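Local coordinates for protein acyl-CoA hydrolase (Bacillus halodurans, PDB 1VPM) that binds coenzyme A and probably hydrolyses long-chain fatty acyl-CoA thioesters, as a hotdog-fold member of the acyl-CoA hydrolase family, at residues L56-H61 with T98-Y103. Numbering follows the deposited sequence.
Sequences LTAMKH and TSMEVY. With COA (coenzyme A), chain D.
The imidazole of His61 meets the selenium of selenomethionine Met100 at its edge, not over a face: SE lies near the ring plane, 74° off the normal, and 3.8 Å from His61 CD2. Elsewhere round this side chain come Val92 and Thr95 of strand 85-95 and Ser22, while NE2 is hydrogen-bonded to Pro139 O, which should help hold the ring's rotation. The setting is the hotdog fold, in which an antiparallel sheet wraps a long central helix; here the last turns of helix 43-62 lie on strand 99-109, with 9.3 Å between the axes of the two short segments and 135° between their directions. The interface is buried and built by van der Waals packing, with the selenium-aromatic contact at one end. With CG anti to the backbone N, His61 reaches across the strand side of the helix to the selenium. The bend of Met100 at its last torsion (chi3 -78°) lays CE beside Ala58 CB, 3.7 Å away, while SE comes within 3.6 Å of Ala58 O. Two residues along the strand, Val102 also faces the helix and spreads its branches, CG1 meeting Thr57 CG2 and CG2 lying near Ala58 CB. The Thr57 hydroxyl serves its own helix, bonding to Ile53 O. Just before the strand, the backbone N and OG1 of Thr98 both bond to O9A of the 3'-phosphate on the ribose of coenzyme A, and Ser99 OG, whose side chain departs from the sheet face opposite to that of Met100, donates to O8A at 2.6 Å.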
ATOM      1  N   LEU A  56     -12.943 -14.113   4.709  1.00 21.78           N
ATOM      2  CA  LEU A  56     -14.017 -13.520   5.489  1.00 21.83           C
ATOM      3  C   LEU A  56     -15.223 -14.434   5.630  1.00 20.79           C
ATOM      4  O   LEU A  56     -15.762 -14.615   6.738  1.00 21.28           O
ATOM      5  CB  LEU A  56     -14.425 -12.147   4.911  1.00 23.03           C
ATOM      6  CG  LEU A  56     -13.503 -10.951   5.148  1.00 27.10           C
ATOM      7  CD1 LEU A  56     -13.819  -9.867   4.160  1.00 25.82           C
ATOM      8  CD2 LEU A  56     -13.643 -10.443   6.586  1.00 28.67           C
ATOM      9  N   THR A  57     -15.623 -14.997   4.518  1.00 21.47           N
ATOM     10  CA  THR A  57     -16.721 -15.956   4.473  1.00 22.39           C
ATOM     11  C   THR A  57     -16.515 -17.156   5.415  1.00 21.62           C
ATOM     12  O   THR A  57     -17.400 -17.551   6.205  1.00 20.74           O
ATOM     13  CB  THR A  57     -16.934 -16.377   3.031  1.00 22.21           C
ATOM     14  OG1 THR A  57     -17.223 -15.179   2.241  1.00 24.86           O
ATOM     15  CG2 THR A  57     -18.066 -17.384   2.898  1.00 25.28           C
ATOM     16  N   ALA A  58     -15.329 -17.747   5.329  1.00 21.90           N
ATOM     17  CA  ALA A  58     -15.014 -18.934   6.097  1.00 21.56           C
ATOM     18  C   ALA A  58     -14.888 -18.586   7.584  1.00 21.46           C
ATOM     19  O   ALA A  58     -15.327 -19.331   8.441  1.00 20.95           O
ATOM     20  CB  ALA A  58     -13.711 -19.545   5.554  1.00 23.11           C
HETATM   21  N   MSE A  59     -14.336 -17.411   7.892  1.00 21.68           N
HETATM   22  CA  MSE A  59     -14.236 -16.967   9.284  1.00 24.32           C
HETATM   23  C   MSE A  59     -15.629 -16.767   9.901  1.00 23.93           C
HETATM   24  O   MSE A  59     -15.874 -17.121  11.067  1.00 22.75           O
HETATM   25  CB  MSE A  59     -13.385 -15.711   9.406  1.00 24.31           C
HETATM   26  CG  MSE A  59     -11.942 -16.023   9.090  1.00 21.67           C
HETATM   27 SE   MSE A  59     -10.979 -14.261   9.036  1.00 40.64          SE
HETATM   28  CE  MSE A  59     -10.994 -13.993  10.870  1.00 35.06           C
ATOM     29  N   LYS A  60     -16.540 -16.237   9.117  1.00 20.20           N
ATOM     30  CA  LYS A  60     -17.924 -16.067   9.568  1.00 23.88           C
ATOM     31  C   LYS A  60     -18.626 -17.378   9.812  1.00 24.57           C
ATOM     32  O   LYS A  60     -19.439 -17.485  10.756  1.00 25.23           O
ATOM     33  CB  LYS A  60     -18.750 -15.238   8.569  1.00 25.65           C
ATOM     34  CG  LYS A  60     -18.480 -13.807   8.677  1.00 30.44           C
ATOM     35  CD  LYS A  60     -18.874 -12.981   7.449  1.00 35.08           C
ATOM     36  CE  LYS A  60     -20.306 -12.715   7.256  1.00 46.23           C
ATOM     37  NZ  LYS A  60     -20.421 -11.533   6.324  1.00 35.34           N
ATOM     38  N   HIS A  61     -18.350 -18.370   8.965  1.00 22.38           N
ATOM     39  CA  HIS A  61     -19.001 -19.677   9.138  1.00 23.41           C
ATOM     40  C   HIS A  61     -18.474 -20.416  10.350  1.00 22.94           C
ATOM     41  O   HIS A  61     -19.256 -21.009  11.091  1.00 23.21           O
ATOM     42  CB  HIS A  61     -18.842 -20.540   7.899  1.00 19.75           C
ATOM     43  CG  HIS A  61     -19.551 -21.837   8.002  1.00 21.05           C
ATOM     44  ND1 HIS A  61     -20.918 -21.942   7.891  1.00 24.10           N
ATOM     45  CD2 HIS A  61     -19.073 -23.085   8.222  1.00 24.05           C
ATOM     46  CE1 HIS A  61     -21.249 -23.215   8.057  1.00 21.48           C
ATOM     47  NE2 HIS A  61     -20.152 -23.931   8.237  1.00 23.75           N
ATOM     48  N   THR A  98     -12.863 -30.252   8.996  1.00 23.37           N
ATOM     49  CA  THR A  98     -12.239 -28.975   9.324  1.00 25.33           C
ATOM     50  C   THR A  98     -12.202 -28.022   8.144  1.00 25.77           C
ATOM     51  O   THR A  98     -11.716 -26.898   8.286  1.00 26.01           O
ATOM     52  CB  THR A  98     -10.793 -29.191   9.812  1.00 27.24           C
ATOM     53  OG1 THR A  98      -9.943 -29.579   8.720  1.00 28.30           O
ATOM     54  CG2 THR A  98     -10.771 -30.248  10.906  1.00 27.46           C
ATOM     55  N   SER A  99     -12.697 -28.478   6.996  1.00 25.70           N
ATOM     56  CA  SER A  99     -12.588 -27.736   5.724  1.00 24.57           C
ATOM     57  C   SER A  99     -13.948 -27.259   5.250  1.00 23.52           C
ATOM     58  O   SER A  99     -14.999 -27.827   5.581  1.00 24.61           O
ATOM     59  CB  SER A  99     -11.889 -28.608   4.667  1.00 24.61           C
ATOM     60  OG  SER A  99     -12.694 -29.698   4.264  1.00 28.20           O
HETATM   61  N   MSE A 100     -13.918 -26.149   4.509  1.00 21.28           N
HETATM   62  CA  MSE A 100     -15.086 -25.542   3.927  1.00 22.41           C
HETATM   63  C   MSE A 100     -14.804 -25.246   2.471  1.00 23.79           C
HETATM   64  O   MSE A 100     -13.759 -24.676   2.140  1.00 23.83           O
HETATM   65  CB  MSE A 100     -15.345 -24.231   4.622  1.00 21.04           C
HETATM   66  CG  MSE A 100     -15.745 -24.369   6.052  1.00 23.54           C
HETATM   67 SE   MSE A 100     -15.476 -22.699   7.101  1.00 33.02          SE
HETATM   68  CE  MSE A 100     -13.540 -22.751   7.402  1.00 22.24           C
ATOM     69  N   GLU A 101     -15.710 -25.648   1.594  1.00 21.13           N
ATOM     70  CA  GLU A 101     -15.674 -25.140   0.244  1.00 20.15           C
ATOM     71  C   GLU A 101     -16.362 -23.772   0.213  1.00 20.95           C
ATOM     72  O   GLU A 101     -17.464 -23.590   0.758  1.00 21.40           O
ATOM     73  CB  GLU A 101     -16.408 -26.096  -0.719  1.00 18.46           C
ATOM     74  CG  GLU A 101     -16.305 -25.639  -2.149  1.00 22.96           C
ATOM     75  CD  GLU A 101     -17.077 -26.561  -3.106  1.00 23.07           C
ATOM     76  OE1 GLU A 101     -18.334 -26.650  -2.975  1.00 25.73           O
ATOM     77  OE2 GLU A 101     -16.411 -27.236  -3.917  1.00 26.19           O
ATOM     78  N   VAL A 102     -15.673 -22.821  -0.392  1.00 23.33           N
ATOM     79  CA  VAL A 102     -16.177 -21.468  -0.573  1.00 21.61           C
ATOM     80  C   VAL A 102     -16.299 -21.178  -2.082  1.00 22.23           C
ATOM     81  O   VAL A 102     -15.358 -21.388  -2.860  1.00 23.85           O
ATOM     82  CB  VAL A 102     -15.317 -20.416   0.138  1.00 24.66           C
ATOM     83  CG1 VAL A 102     -15.861 -19.018  -0.131  1.00 27.12           C
ATOM     84  CG2 VAL A 102     -15.241 -20.693   1.635  1.00 25.39           C
ATOM     85  N   TYR A 103     -17.496 -20.828  -2.493  1.00 22.22           N
ATOM     86  CA  TYR A 103     -17.752 -20.339  -3.859  1.00 23.11           C
ATOM     87  C   TYR A 103     -17.665 -18.822  -3.864  1.00 22.97           C
ATOM     88  O   TYR A 103     -18.232 -18.137  -2.999  1.00 22.11           O
ATOM     89  CB  TYR A 103     -19.143 -20.825  -4.323  1.00 23.45           C
ATOM     90  CG  TYR A 103     -19.663 -20.110  -5.556  1.00 24.21           C
ATOM     91  CD1 TYR A 103     -19.249 -20.476  -6.825  1.00 25.98           C
ATOM     92  CD2 TYR A 103     -20.554 -19.028  -5.437  1.00 27.52           C
ATOM     93  CE1 TYR A 103     -19.743 -19.804  -7.966  1.00 24.69           C
ATOM     94  CE2 TYR A 103     -21.062 -18.382  -6.550  1.00 29.66           C
ATOM     95  CZ  TYR A 103     -20.635 -18.723  -7.795  1.00 24.31           C
ATOM     96  OH  TYR A 103     -21.171 -18.039  -8.852  1.00 24.03           O
TER
HETATM   97  N1A COA D 200      -7.130 -28.853  -1.287  1.00 40.26           N
HETATM   98  C2A COA D 200      -8.354 -29.068  -0.722  1.00 36.99           C
HETATM   99  N3A COA D 200      -8.432 -29.564   0.591  1.00 46.57           N
HETATM  100  C4A COA D 200      -7.290 -29.813   1.294  1.00 43.35           C
HETATM  101  C5A COA D 200      -6.026 -29.605   0.715  1.00 39.37           C
HETATM  102  C6A COA D 200      -5.939 -29.125  -0.595  1.00 44.11           C
HETATM  103  N6A COA D 200      -4.736 -29.066  -1.196  1.00 32.59           N
HETATM  104  N7A COA D 200      -5.079 -29.964   1.637  1.00 47.29           N
HETATM  105  C8A COA D 200      -5.714 -30.381   2.768  1.00 42.54           C
HETATM  106  N9A COA D 200      -7.069 -30.297   2.562  1.00 41.57           N
HETATM  107  C1B COA D 200      -8.094 -30.467   3.574  1.00 41.50           C
HETATM  108  C2B COA D 200      -8.143 -31.909   4.029  1.00 48.33           C
HETATM  109  O2B COA D 200      -8.838 -32.699   3.101  1.00 47.99           O
HETATM  110  C3B COA D 200      -8.846 -31.765   5.369  1.00 45.21           C
HETATM  111  O3B COA D 200     -10.234 -31.856   5.097  1.00 45.02           O
HETATM  112  P3B COA D 200     -11.324 -32.370   6.142  1.00 37.19           P
HETATM  113  O7A COA D 200     -11.529 -33.814   5.918  1.00 45.49           O
HETATM  114  O8A COA D 200     -12.636 -31.712   5.985  1.00 39.96           O
HETATM  115  O9A COA D 200     -10.828 -31.996   7.509  1.00 39.67           O
HETATM  116  C4B COA D 200      -8.370 -30.391   5.862  1.00 49.56           C
HETATM  117  O4B COA D 200      -7.716 -29.788   4.744  1.00 44.14           O
HETATM  118  C5B COA D 200      -7.356 -30.451   7.008  1.00 50.78           C
HETATM  119  O5B COA D 200      -6.248 -31.239   6.577  1.00 62.39           O
HETATM  120  P1A COA D 200      -5.585 -32.446   7.463  1.00 66.29           P
HETATM  121  O1A COA D 200      -5.172 -33.563   6.527  1.00 66.88           O
HETATM  122  O2A COA D 200      -6.499 -32.884   8.589  1.00 65.29           O
HETATM  123  O3A COA D 200      -4.300 -31.797   8.191  1.00 65.73           O
HETATM  124  P2A COA D 200      -3.011 -31.094   7.507  1.00 62.22           P
HETATM  125  O4A COA D 200      -2.550 -31.919   6.316  1.00 55.01           O
HETATM  126  O5A COA D 200      -1.997 -30.902   8.622  1.00 66.24           O
HETATM  127  O6A COA D 200      -3.498 -29.618   7.027  1.00 62.84           O
HETATM  128  CBP COA D 200      -3.372 -27.848   5.424  1.00 59.10           C
HETATM  129  CCP COA D 200      -3.753 -29.309   5.666  1.00 59.87           C
HETATM  130  CDP COA D 200      -4.049 -27.343   4.146  1.00 55.95           C
HETATM  131  CEP COA D 200      -3.901 -27.046   6.632  1.00 53.51           C
HETATM  132  CAP COA D 200      -1.824 -27.736   5.308  1.00 56.88           C
HETATM  133  OAP COA D 200      -1.231 -28.526   4.284  1.00 56.45           O
HETATM  134  C9P COA D 200      -1.422 -26.281   5.159  1.00 57.40           C
HETATM  135  O9P COA D 200      -1.360 -25.521   6.343  1.00 48.04           O
HETATM  136  N8P COA D 200      -1.164 -25.739   3.958  1.00 37.96           N
HETATM  137  C7P COA D 200      -0.797 -24.336   3.942  1.00 43.59           C
HETATM  138  C6P COA D 200      -2.027 -23.432   4.071  1.00 43.62           C
HETATM  139  C5P COA D 200      -1.631 -21.974   3.966  1.00 43.12           C
HETATM  140  O5P COA D 200      -0.897 -21.488   4.852  1.00 54.69           O
HETATM  141  N4P COA D 200      -2.075 -21.282   2.912  1.00 36.08           N
HETATM  142  C3P COA D 200      -1.801 -19.877   2.769  1.00 35.54           C
HETATM  143  C2P COA D 200      -0.670 -19.473   1.822  1.00 31.25           C
HETATM  144  S1P COA D 200       0.934 -20.381   1.820  1.00 40.10           S